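Local coordinates for 6-carboxyhexanoate--CoA ligase (Aquifex aeolicus, PDB 5TVA), which belongs to the BioW family of CoA ligases and holds adenosine monophosphate and coenzyme A in one mixed alpha/beta chain, at residues V53-F61 against T232-L240; A115-L126 against R215-L224. All blocks are in the same frame, centred on the assembly; numbering follows the deposited sequence.

Contact 1: residues V53-F61 against T232-L240; sequences VKDFEVVKF and TQKVVLIEL
Glu57 meets the 232-240 segment twice, through its backbone and through its carboxylate. Its N donates to Val235 O at 2.8 Å and its O accepts from Leu237 N. Val59 repeats the pattern between Leu237 and Glu239, and the ladder ends with Phe61 N on Glu239 O, the zigzag of a parallel pair. Before it starts, a water takes over the pairing, donating a hydrogen bond to Asp55 O (2.7 Å) and accepting one from Val235 N (2.9 Å).

The Glu57 side chain shows how a partly exposed ion pair is laid beside such a ladder. CG stands opposite the backbone N (chi1 -160°). CB is 3.4 Å from Lys234 NZ, CG leads on without a close partner across the pair, CD comes back within reach of the same ammonium, and OE2 meets NZ at 3.0 Å in a salt bridge through its anti lone pair. In Lys60 the bend at chi2 (75°) leads the chain past Glu239 O, and NZ donates a hydrogen bond to the O of Leu240, the C-terminal residue, at 2.8 Å, from above the carbonyl plane (40° out of it). The Leu240 and Phe61 side chains lie side by side, Leu240 CD1 3.4 Å from Phe61 CD2, while Val53 CG1 and Val235 CG1 meet tip to tip.

Strand 57-60 is an outer strand of a three-stranded parallel sheet with 236-239 in its centre, bonded on its other flank to the region of strand 139-141. Helix 158-173 packs on Glu57, Val59 and Phe61, whereas Leu237 on the opposite face touches strands 3-12 and 15-25.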
loop_
_atom_site.group_PDB
_atom_site.type_symbol
_atom_site.label_atom_id
_atom_site.label_comp_id
_atom_site.label_asym_id
_atom_site.label_seq_id
_atom_site.Cartn_x
_atom_site.Cartn_y
_atom_site.Cartn_z
ATOM N N VAL A 53 1.610 -20.511 -8.722
ATOM C CA VAL A 53 2.491 -19.464 -9.236
ATOM C C VAL A 53 3.383 -20.045 -10.330
ATOM O O VAL A 53 3.973 -21.115 -10.156
ATOM C CB VAL A 53 3.347 -18.866 -8.105
ATOM C CG1 VAL A 53 4.474 -17.992 -8.676
ATOM C CG2 VAL A 53 2.485 -18.076 -7.118
ATOM N N LYS A 54 3.502 -19.336 -11.448
ATOM C CA LYS A 54 4.422 -19.773 -12.489
ATOM C C LYS A 54 5.818 -19.237 -12.210
ATOM O O LYS A 54 6.660 -19.933 -11.636
ATOM C CB LYS A 54 3.929 -19.310 -13.860
ATOM C CG LYS A 54 2.500 -19.724 -14.187
ATOM C CD LYS A 54 2.457 -20.809 -15.269
ATOM C CE LYS A 54 1.027 -21.147 -15.671
ATOM N NZ LYS A 54 0.245 -19.907 -15.950
ATOM N N ASP A 55 6.056 -17.987 -12.579
ATOM C CA ASP A 55 7.317 -17.309 -12.331
ATOM C C ASP A 55 7.188 -16.350 -11.158
ATOM O O ASP A 55 6.113 -15.809 -10.888
ATOM C CB ASP A 55 7.754 -16.531 -13.572
ATOM C CG ASP A 55 7.687 -17.362 -14.816
ATOM O OD1 ASP A 55 8.636 -18.143 -15.041
ATOM O OD2 ASP A 55 6.670 -17.261 -15.541
ATOM N N PHE A 56 8.310 -16.101 -10.498
ATOM C CA PHE A 56 8.330 -15.158 -9.393
ATOM C C PHE A 56 9.756 -14.687 -9.185
ATOM O O PHE A 56 10.710 -15.317 -9.647
ATOM C CB PHE A 56 7.780 -15.787 -8.110
ATOM C CG PHE A 56 8.647 -16.892 -7.546
ATOM C CD1 PHE A 56 8.503 -18.203 -7.989
ATOM C CD2 PHE A 56 9.592 -16.618 -6.562
ATOM C CE1 PHE A 56 9.286 -19.222 -7.464
ATOM C CE2 PHE A 56 10.389 -17.632 -6.037
ATOM C CZ PHE A 56 10.237 -18.936 -6.481
ATOM N N GLU A 57 9.894 -13.582 -8.460
ATOM C CA GLU A 57 11.212 -13.053 -8.167
ATOM C C GLU A 57 11.329 -12.793 -6.673
ATOM O O GLU A 57 10.367 -12.367 -6.027
ATOM C CB GLU A 57 11.515 -11.768 -8.964
ATOM C CG GLU A 57 13.023 -11.484 -9.040
ATOM C CD GLU A 57 13.381 -10.233 -9.820
ATOM O OE1 GLU A 57 14.468 -9.670 -9.554
ATOM O OE2 GLU A 57 12.584 -9.809 -10.682
ATOM N N VAL A 58 12.515 -13.073 -6.140
ATOM C CA VAL A 58 12.869 -12.807 -4.751
ATOM C C VAL A 58 13.695 -11.536 -4.718
ATOM O O VAL A 58 14.625 -11.379 -5.513
ATOM C CB VAL A 58 13.644 -13.988 -4.146
ATOM C CG1 VAL A 58 14.071 -13.684 -2.706
ATOM C CG2 VAL A 58 12.777 -15.228 -4.198
ATOM N N VAL A 59 13.352 -10.622 -3.816
ATOM C CA VAL A 59 14.006 -9.324 -3.713
ATOM C C VAL A 59 14.343 -9.060 -2.248
ATOM O O VAL A 59 13.588 -9.448 -1.346
ATOM C CB VAL A 59 13.110 -8.209 -4.287
ATOM C CG1 VAL A 59 13.820 -6.876 -4.252
ATOM C CG2 VAL A 59 12.710 -8.541 -5.725
ATOM N N LYS A 60 15.474 -8.392 -2.012
ATOM C CA LYS A 60 15.965 -8.091 -0.670
ATOM C C LYS A 60 15.428 -6.747 -0.190
ATOM O O LYS A 60 15.707 -5.708 -0.796
ATOM C CB LYS A 60 17.491 -8.084 -0.665
ATOM C CG LYS A 60 18.120 -7.868 0.715
ATOM C CD LYS A 60 18.013 -9.112 1.579
ATOM C CE LYS A 60 18.617 -8.881 2.973
ATOM N NZ LYS A 60 18.433 -10.065 3.874
ATOM N N PHE A 61 14.666 -6.761 0.906
ATOM C CA PHE A 61 14.209 -5.513 1.509
ATOM C C PHE A 61 15.412 -4.674 1.943
ATOM O O PHE A 61 16.406 -5.202 2.444
ATOM C CB PHE A 61 13.292 -5.797 2.704
ATOM C CG PHE A 61 12.755 -4.555 3.370
ATOM C CD1 PHE A 61 11.627 -3.916 2.869
ATOM C CD2 PHE A 61 13.385 -4.024 4.500
ATOM C CE1 PHE A 61 11.125 -2.771 3.470
ATOM C CE2 PHE A 61 12.897 -2.879 5.114
ATOM C CZ PHE A 61 11.761 -2.242 4.595
ATOM N N THR A 232 0.488 -5.406 -10.925
ATOM C CA THR A 232 -0.707 -6.231 -10.912
ATOM C C THR A 232 -0.473 -7.677 -11.321
ATOM O O THR A 232 -1.362 -8.508 -11.094
ATOM C CB THR A 232 -1.801 -5.610 -11.803
ATOM O OG1 THR A 232 -1.409 -5.607 -13.201
ATOM C CG2 THR A 232 -2.100 -4.199 -11.350
ATOM N N GLN A 233 0.697 -8.013 -11.868
ATOM C CA GLN A 233 0.925 -9.344 -12.409
ATOM C C GLN A 233 2.222 -9.988 -11.921
ATOM O O GLN A 233 2.268 -11.203 -11.744
ATOM C CB GLN A 233 0.915 -9.301 -13.954
ATOM C CG GLN A 233 -0.427 -8.834 -14.542
ATOM C CD GLN A 233 -0.556 -8.996 -16.082
ATOM O OE1 GLN A 233 0.381 -9.407 -16.781
ATOM N NE2 GLN A 233 -1.728 -8.660 -16.599
ATOM N N LYS A 234 3.291 -9.234 -11.720
ATOM C CA LYS A 234 4.541 -9.888 -11.362
ATOM C C LYS A 234 4.496 -10.384 -9.906
ATOM O O LYS A 234 3.922 -9.739 -9.026
ATOM C CB LYS A 234 5.706 -8.933 -11.591
ATOM C CG LYS A 234 7.069 -9.578 -11.403
ATOM C CD LYS A 234 8.184 -8.666 -11.878
ATOM C CE LYS A 234 9.530 -9.130 -11.343
ATOM N NZ LYS A 234 9.832 -10.534 -11.711
ATOM N N VAL A 235 5.068 -11.559 -9.663
ATOM C CA VAL A 235 5.005 -12.219 -8.364
ATOM C C VAL A 235 6.342 -12.010 -7.669
ATOM O O VAL A 235 7.388 -12.446 -8.172
ATOM C CB VAL A 235 4.667 -13.714 -8.500
ATOM C CG1 VAL A 235 4.693 -14.393 -7.133
ATOM C CG2 VAL A 235 3.296 -13.894 -9.126
ATOM N N VAL A 236 6.309 -11.321 -6.529
ATOM C CA VAL A 236 7.510 -10.901 -5.813
ATOM C C VAL A 236 7.435 -11.369 -4.367
ATOM O O VAL A 236 6.485 -11.035 -3.653
ATOM C CB VAL A 236 7.687 -9.378 -5.861
ATOM C CG1 VAL A 236 8.876 -8.972 -5.017
ATOM C CG2 VAL A 236 7.862 -8.929 -7.287
ATOM N N LEU A 237 8.436 -12.134 -3.938
ATOM C CA LEU A 237 8.672 -12.424 -2.532
ATOM C C LEU A 237 9.740 -11.473 -2.016
ATOM O O LEU A 237 10.769 -11.283 -2.665
ATOM C CB LEU A 237 9.135 -13.864 -2.318
ATOM C CG LEU A 237 8.212 -14.976 -2.801
ATOM C CD1 LEU A 237 8.830 -16.295 -2.459
ATOM C CD2 LEU A 237 6.840 -14.851 -2.167
ATOM N N ILE A 238 9.500 -10.894 -0.843
ATOM C CA ILE A 238 10.391 -9.907 -0.245
ATOM C C ILE A 238 11.090 -10.540 0.943
ATOM O O ILE A 238 10.436 -11.112 1.822
ATOM C CB ILE A 238 9.623 -8.652 0.181
ATOM C CG1 ILE A 238 8.925 -8.065 -1.046
ATOM C CG2 ILE A 238 10.572 -7.678 0.844
ATOM C CD1 ILE A 238 7.708 -7.248 -0.710
ATOM N N GLU A 239 12.418 -10.453 0.947
ATOM C CA GLU A 239 13.299 -11.084 1.918
ATOM C C GLU A 239 13.875 -9.998 2.808
ATOM O O GLU A 239 14.465 -9.032 2.307
ATOM C CB GLU A 239 14.433 -11.821 1.203
ATOM C CG GLU A 239 15.086 -12.949 1.963
ATOM C CD GLU A 239 15.886 -13.848 1.013
ATOM O OE1 GLU A 239 16.213 -13.381 -0.098
ATOM O OE2 GLU A 239 16.190 -15.016 1.370
ATOM N N LEU A 240 13.696 -10.147 4.117
ATOM C CA LEU A 240 14.157 -9.127 5.048
ATOM C C LEU A 240 15.666 -9.232 5.245
ATOM O O LEU A 240 16.181 -10.311 5.539
ATOM C CB LEU A 240 13.436 -9.243 6.395
ATOM C CG LEU A 240 13.649 -8.003 7.265
ATOM C CD1 LEU A 240 13.277 -6.763 6.493
ATOM C CD2 LEU A 240 12.902 -8.064 8.577
HETATM O O HOH W 1 6.033 -13.242 -11.784
#

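Contact 2: residues A115-L126 against R215-L224; sequences AVLMDIETGERL and RVYFVSRKEL. With AMP (adenosine monophosphate), chain C.
Ala115 CB sits over the centre of the Tyr217 ring, a CH-pi contact 3.6 Å from the ring centroid and 11° off its normal. Leu117 CD2 approaches the same ring at its edge, 3.8 Å from Tyr217 CD2, so the tyrosine is held from two directions. Its chi1 of -65°, with CG opposite the carbonyl carbon, brings the ring beneath the alanine and carries OH to 3.1 Å from C2 of adenosine monophosphate; that hydroxyl is hydrogen-bonded to Thr136 OG1. Arg215, two residues earlier on the strand, gives a weak hydrogen bond from NE to the ribose O4' at 3.2 Å. Its NH1 is held by Tyr191 OH, and the residue also touches coenzyme A.

Behind this pocket wall runs a parallel ladder at the border of a mixed sheet, where 116-119 is an outermost strand and 215-219 its inner neighbour. Tyr217 N to Val116 O, at 2.7 Å, is one of five backbone bonds from Val116 N to Ile120 N. On one face Met118 lies alongside Phe218 as a Met-aromatic pair, SD 3.7 Å from CE1, and both touch helix 91-102. On the other, Leu117 and Tyr217 touch helix 224-233, which Val219 also reaches.

Farther out, beyond the ladder, residues 119-126 turn back. An Asx turn starts the reversal, Asp119 OD1 accepting from Glu121 N, and Leu126 N returns to Leu117 O. The turn delivers Glu124 OE1 to Arg221 NH2 at 3.2 Å, with carboxylate and guanidinium planes almost perpendicular (86°). Asp119 OD2 adds a long salt bridge to Arg221 NE at 3.9 Å, and Leu126 CD2 covers one face of that guanidinium.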
loop_
_atom_site.group_PDB
_atom_site.type_symbol
_atom_site.label_atom_id
_atom_site.label_comp_id
_atom_site.label_asym_id
_atom_site.label_seq_id
_atom_site.Cartn_x
_atom_site.Cartn_y
_atom_site.Cartn_z
ATOM N N ALA A 115 -5.161 2.716 -5.811
ATOM C CA ALA A 115 -4.291 3.876 -5.742
ATOM C C ALA A 115 -4.442 4.772 -6.973
ATOM O O ALA A 115 -4.784 4.311 -8.076
ATOM C CB ALA A 115 -2.833 3.433 -5.578
ATOM N N VAL A 116 -4.214 6.075 -6.750
ATOM C CA VAL A 116 -3.998 7.036 -7.828
ATOM C C VAL A 116 -2.620 6.813 -8.439
ATOM O O VAL A 116 -1.628 6.622 -7.719
ATOM C CB VAL A 116 -4.106 8.478 -7.293
ATOM C CG1 VAL A 116 -3.646 9.500 -8.353
ATOM C CG2 VAL A 116 -5.519 8.795 -6.789
ATOM N N LEU A 117 -2.545 6.856 -9.781
ATOM C CA LEU A 117 -1.273 6.890 -10.516
ATOM C C LEU A 117 -1.056 8.327 -10.983
ATOM O O LEU A 117 -1.699 8.788 -11.935
ATOM C CB LEU A 117 -1.282 5.922 -11.701
ATOM C CG LEU A 117 -1.340 4.438 -11.320
ATOM C CD1 LEU A 117 -1.584 3.577 -12.517
ATOM C CD2 LEU A 117 -0.068 4.008 -10.634
ATOM N N MET A 118 -0.146 9.033 -10.322
ATOM C CA MET A 118 0.092 10.442 -10.612
ATOM C C MET A 118 1.367 10.628 -11.427
ATOM O O MET A 118 2.447 10.165 -11.026
ATOM C CB MET A 118 0.173 11.255 -9.318
ATOM C CG MET A 118 0.659 12.678 -9.534
ATOM S SD MET A 118 0.246 13.796 -8.183
ATOM C CE MET A 118 -1.545 13.770 -8.278
ATOM N N ASP A 119 1.235 11.320 -12.564
ATOM C CA ASP A 119 2.372 11.783 -13.356
ATOM C C ASP A 119 3.326 12.638 -12.519
ATOM O O ASP A 119 2.940 13.737 -12.109
ATOM C CB ASP A 119 1.837 12.579 -14.560
ATOM C CG ASP A 119 2.868 12.767 -15.665
ATOM O OD1 ASP A 119 4.048 13.023 -15.356
ATOM O OD2 ASP A 119 2.486 12.637 -16.861
ATOM N N ILE A 120 4.561 12.166 -12.266
ATOM C CA ILE A 120 5.513 12.926 -11.440
ATOM C C ILE A 120 5.692 14.334 -11.969
ATOM O O ILE A 120 5.877 15.287 -11.200
ATOM C CB ILE A 120 6.893 12.243 -11.383
ATOM C CG1 ILE A 120 7.308 11.749 -12.773
ATOM C CG2 ILE A 120 7.051 11.306 -10.173
ATOM C CD1 ILE A 120 8.625 11.049 -12.765
ATOM N N GLU A 121 5.703 14.476 -13.301
ATOM C CA GLU A 121 6.060 15.742 -13.918
ATOM C C GLU A 121 4.908 16.730 -13.898
ATOM O O GLU A 121 5.140 17.928 -13.732
ATOM C CB GLU A 121 6.538 15.501 -15.351
ATOM C CG GLU A 121 7.792 14.643 -15.439
ATOM C CD GLU A 121 8.185 14.306 -16.885
ATOM O OE1 GLU A 121 7.296 13.979 -17.709
ATOM O OE2 GLU A 121 9.390 14.377 -17.201
ATOM N N THR A 122 3.667 16.266 -14.037
ATOM C CA THR A 122 2.552 17.172 -14.255
ATOM C C THR A 122 1.453 17.089 -13.197
ATOM O O THR A 122 0.540 17.928 -13.219
ATOM C CB THR A 122 1.923 16.925 -15.640
ATOM O OG1 THR A 122 1.247 15.662 -15.653
ATOM C CG2 THR A 122 3.004 16.918 -16.742
ATOM N N GLY A 123 1.496 16.115 -12.289
ATOM C CA GLY A 123 0.441 15.954 -11.303
ATOM C C GLY A 123 -0.862 15.380 -11.822
ATOM O O GLY A 123 -1.831 15.302 -11.059
ATOM N N GLU A 124 -0.921 14.956 -13.087
ATOM C CA GLU A 124 -2.177 14.502 -13.672
ATOM C C GLU A 124 -2.431 13.030 -13.346
ATOM O O GLU A 124 -1.502 12.215 -13.284
ATOM C CB GLU A 124 -2.169 14.743 -15.185
ATOM C CG GLU A 124 -2.878 13.685 -16.036
ATOM C CD GLU A 124 -2.873 14.018 -17.543
ATOM O OE1 GLU A 124 -3.400 13.202 -18.339
ATOM O OE2 GLU A 124 -2.361 15.104 -17.924
ATOM N N ARG A 125 -3.702 12.695 -13.131
ATOM C CA ARG A 125 -4.099 11.340 -12.767
ATOM C C ARG A 125 -4.163 10.463 -14.014
ATOM O O ARG A 125 -4.960 10.734 -14.915
ATOM C CB ARG A 125 -5.455 11.372 -12.066
ATOM C CG ARG A 125 -5.407 12.032 -10.692
ATOM C CD ARG A 125 -6.776 12.083 -10.026
ATOM N NE ARG A 125 -7.351 10.761 -9.784
ATOM C CZ ARG A 125 -8.364 10.545 -8.952
ATOM N NH1 ARG A 125 -8.894 11.564 -8.293
ATOM N NH2 ARG A 125 -8.835 9.319 -8.757
ATOM N N LEU A 126 -3.362 9.387 -14.043
ATOM C CA LEU A 126 -3.241 8.508 -15.209
ATOM C C LEU A 126 -4.089 7.244 -15.128
ATOM O O LEU A 126 -4.259 6.567 -16.153
ATOM C CB LEU A 126 -1.781 8.085 -15.411
ATOM C CG LEU A 126 -0.723 9.193 -15.422
ATOM C CD1 LEU A 126 0.685 8.615 -15.561
ATOM C CD2 LEU A 126 -0.994 10.198 -16.532
ATOM N N ARG A 215 -4.143 6.253 -1.552
ATOM C CA ARG A 215 -2.743 6.147 -1.919
ATOM C C ARG A 215 -2.536 6.870 -3.242
ATOM O O ARG A 215 -3.385 6.812 -4.139
ATOM C CB ARG A 215 -2.293 4.678 -2.039
ATOM C CG ARG A 215 -1.929 4.021 -0.724
ATOM C CD ARG A 215 -1.400 2.597 -0.883
ATOM N NE ARG A 215 -2.293 1.684 -0.195
ATOM C CZ ARG A 215 -2.034 1.047 0.945
ATOM N NH1 ARG A 215 -0.858 1.146 1.549
ATOM N NH2 ARG A 215 -2.961 0.263 1.442
ATOM N N VAL A 216 -1.407 7.559 -3.350
ATOM C CA VAL A 216 -0.971 8.170 -4.594
ATOM C C VAL A 216 0.389 7.577 -4.924
ATOM O O VAL A 216 1.313 7.638 -4.099
ATOM C CB VAL A 216 -0.909 9.706 -4.506
ATOM C CG1 VAL A 216 -0.371 10.301 -5.830
ATOM C CG2 VAL A 216 -2.290 10.270 -4.199
ATOM N N TYR A 217 0.503 6.984 -6.120
ATOM C CA TYR A 217 1.764 6.470 -6.636
ATOM C C TYR A 217 2.337 7.492 -7.610
ATOM O O TYR A 217 1.668 7.857 -8.593
ATOM C CB TYR A 217 1.571 5.130 -7.347
ATOM C CG TYR A 217 1.113 3.948 -6.515
ATOM C CD1 TYR A 217 1.111 3.997 -5.117
ATOM C CD2 TYR A 217 0.699 2.760 -7.134
ATOM C CE1 TYR A 217 0.703 2.915 -4.368
ATOM C CE2 TYR A 217 0.278 1.660 -6.381
ATOM C CZ TYR A 217 0.285 1.749 -4.991
ATOM O OH TYR A 217 -0.116 0.673 -4.212
ATOM N N PHE A 218 3.582 7.925 -7.375
ATOM C CA PHE A 218 4.239 8.887 -8.265
ATOM C C PHE A 218 5.049 8.116 -9.304
ATOM O O PHE A 218 6.041 7.458 -8.954
ATOM C CB PHE A 218 5.117 9.854 -7.472
ATOM C CG PHE A 218 4.340 10.707 -6.498
ATOM C CD1 PHE A 218 3.732 11.878 -6.912
ATOM C CD2 PHE A 218 4.186 10.309 -5.166
ATOM C CE1 PHE A 218 3.001 12.648 -6.021
ATOM C CE2 PHE A 218 3.458 11.080 -4.273
ATOM C CZ PHE A 218 2.879 12.245 -4.695
ATOM N N VAL A 219 4.622 8.187 -10.577
ATOM C CA VAL A 219 5.201 7.388 -11.658
ATOM C C VAL A 219 5.570 8.264 -12.853
ATOM O O VAL A 219 4.914 9.263 -13.152
ATOM C CB VAL A 219 4.243 6.265 -12.143
ATOM C CG1 VAL A 219 3.881 5.295 -11.011
ATOM C CG2 VAL A 219 2.996 6.860 -12.786
ATOM N N SER A 220 6.619 7.858 -13.561
ATOM C CA SER A 220 6.986 8.501 -14.818
ATOM C C SER A 220 6.074 7.983 -15.925
ATOM O O SER A 220 6.002 6.768 -16.144
ATOM C CB SER A 220 8.448 8.216 -15.137
ATOM O OG SER A 220 8.907 9.061 -16.174
ATOM N N ARG A 221 5.352 8.888 -16.604
ATOM C CA ARG A 221 4.391 8.431 -17.604
ATOM C C ARG A 221 5.030 7.528 -18.652
ATOM O O ARG A 221 4.380 6.599 -19.138
ATOM C CB ARG A 221 3.690 9.590 -18.322
ATOM C CG ARG A 221 2.480 9.060 -19.097
ATOM C CD ARG A 221 2.045 9.925 -20.251
ATOM N NE ARG A 221 0.951 10.848 -19.954
ATOM C CZ ARG A 221 -0.273 10.771 -20.478
ATOM N NH1 ARG A 221 -0.591 9.791 -21.317
ATOM N NH2 ARG A 221 -1.187 11.675 -20.145
ATOM N N LYS A 222 6.290 7.769 -19.007
ATOM C CA LYS A 222 6.881 6.970 -20.071
ATOM C C LYS A 222 6.993 5.501 -19.698
ATOM O O LYS A 222 7.202 4.672 -20.590
ATOM C CB LYS A 222 8.259 7.529 -20.447
ATOM C CG LYS A 222 9.305 7.220 -19.420
ATOM C CD LYS A 222 10.621 7.936 -19.676
ATOM C CE LYS A 222 11.311 8.185 -18.342
ATOM N NZ LYS A 222 12.769 7.940 -18.493
ATOM N N GLU A 223 6.859 5.169 -18.413
ATOM C CA GLU A 223 6.965 3.809 -17.896
ATOM C C GLU A 223 5.635 3.272 -17.396
ATOM O O GLU A 223 5.618 2.233 -16.723
ATOM C CB GLU A 223 7.968 3.751 -16.739
ATOM C CG GLU A 223 9.412 4.117 -17.051
ATOM C CD GLU A 223 10.192 4.408 -15.775
ATOM O OE1 GLU A 223 11.064 5.309 -15.787
ATOM O OE2 GLU A 223 9.915 3.747 -14.743
ATOM N N LEU A 224 4.525 3.963 -17.691
ATOM C CA LEU A 224 3.241 3.641 -17.072
ATOM C C LEU A 224 2.837 2.196 -17.332
ATOM O O LEU A 224 2.422 1.473 -16.411
ATOM C CB LEU A 224 2.162 4.601 -17.577
ATOM C CG LEU A 224 0.727 4.389 -17.083
ATOM C CD1 LEU A 224 0.598 4.580 -15.562
ATOM C CD2 LEU A 224 -0.225 5.308 -17.783
HETATM P P AMP C . -5.702 0.105 3.523
HETATM O O1P AMP C . -4.205 -0.102 3.442
HETATM O O2P AMP C . -6.425 -1.203 3.274
HETATM O O3P AMP C . -6.224 0.962 4.671
HETATM O "O5'" AMP C . -6.092 1.019 2.270
HETATM C "C5'" AMP C . -5.850 2.426 2.249
HETATM C "C4'" AMP C . -6.296 3.003 0.925
HETATM O "O4'" AMP C . -5.322 2.645 -0.092
HETATM C "C3'" AMP C . -7.638 2.466 0.423
HETATM O "O3'" AMP C . -8.731 3.286 0.797
HETATM C "C2'" AMP C . -7.467 2.348 -1.083
HETATM O "O2'" AMP C . -7.829 3.566 -1.718
HETATM C "C1'" AMP C . -5.958 2.136 -1.234
HETATM N N9 AMP C . -5.586 0.709 -1.374
HETATM C C8 AMP C . -6.038 -0.326 -0.639
HETATM N N7 AMP C . -5.491 -1.501 -1.057
HETATM C C5 AMP C . -4.662 -1.239 -2.085
HETATM C C6 AMP C . -3.746 -2.005 -2.971
HETATM N N6 AMP C . -3.602 -3.346 -2.872
HETATM N N1 AMP C . -3.056 -1.310 -3.917
HETATM C C2 AMP C . -3.186 0.017 -4.057
HETATM N N3 AMP C . -3.991 0.768 -3.286
HETATM C C4 AMP C . -4.735 0.221 -2.294
#

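How the contacts relate
Two parallel strand pairs lie in separate sheets of the chain. Contact 2 belongs to the border of the mixed sheet and contact 1 to the small parallel sheet; their centres lie 23 Å apart and their nearest atoms about 8 Å, without touching. In sequence the order is 53-61, 115-126, 215-224, 232-240, so contact 2 is nested within the loop that contact 1 closes. Helix 224-233 lies between strand 214-219 and strand 236-239 in the chain, with short connections at each end. Contact 2 supplies residues of both ligand pockets, whereas in contact 1 the side chain of Ile238 is about 10 Å from coenzyme A and about 12 Å from adenosine monophosphate.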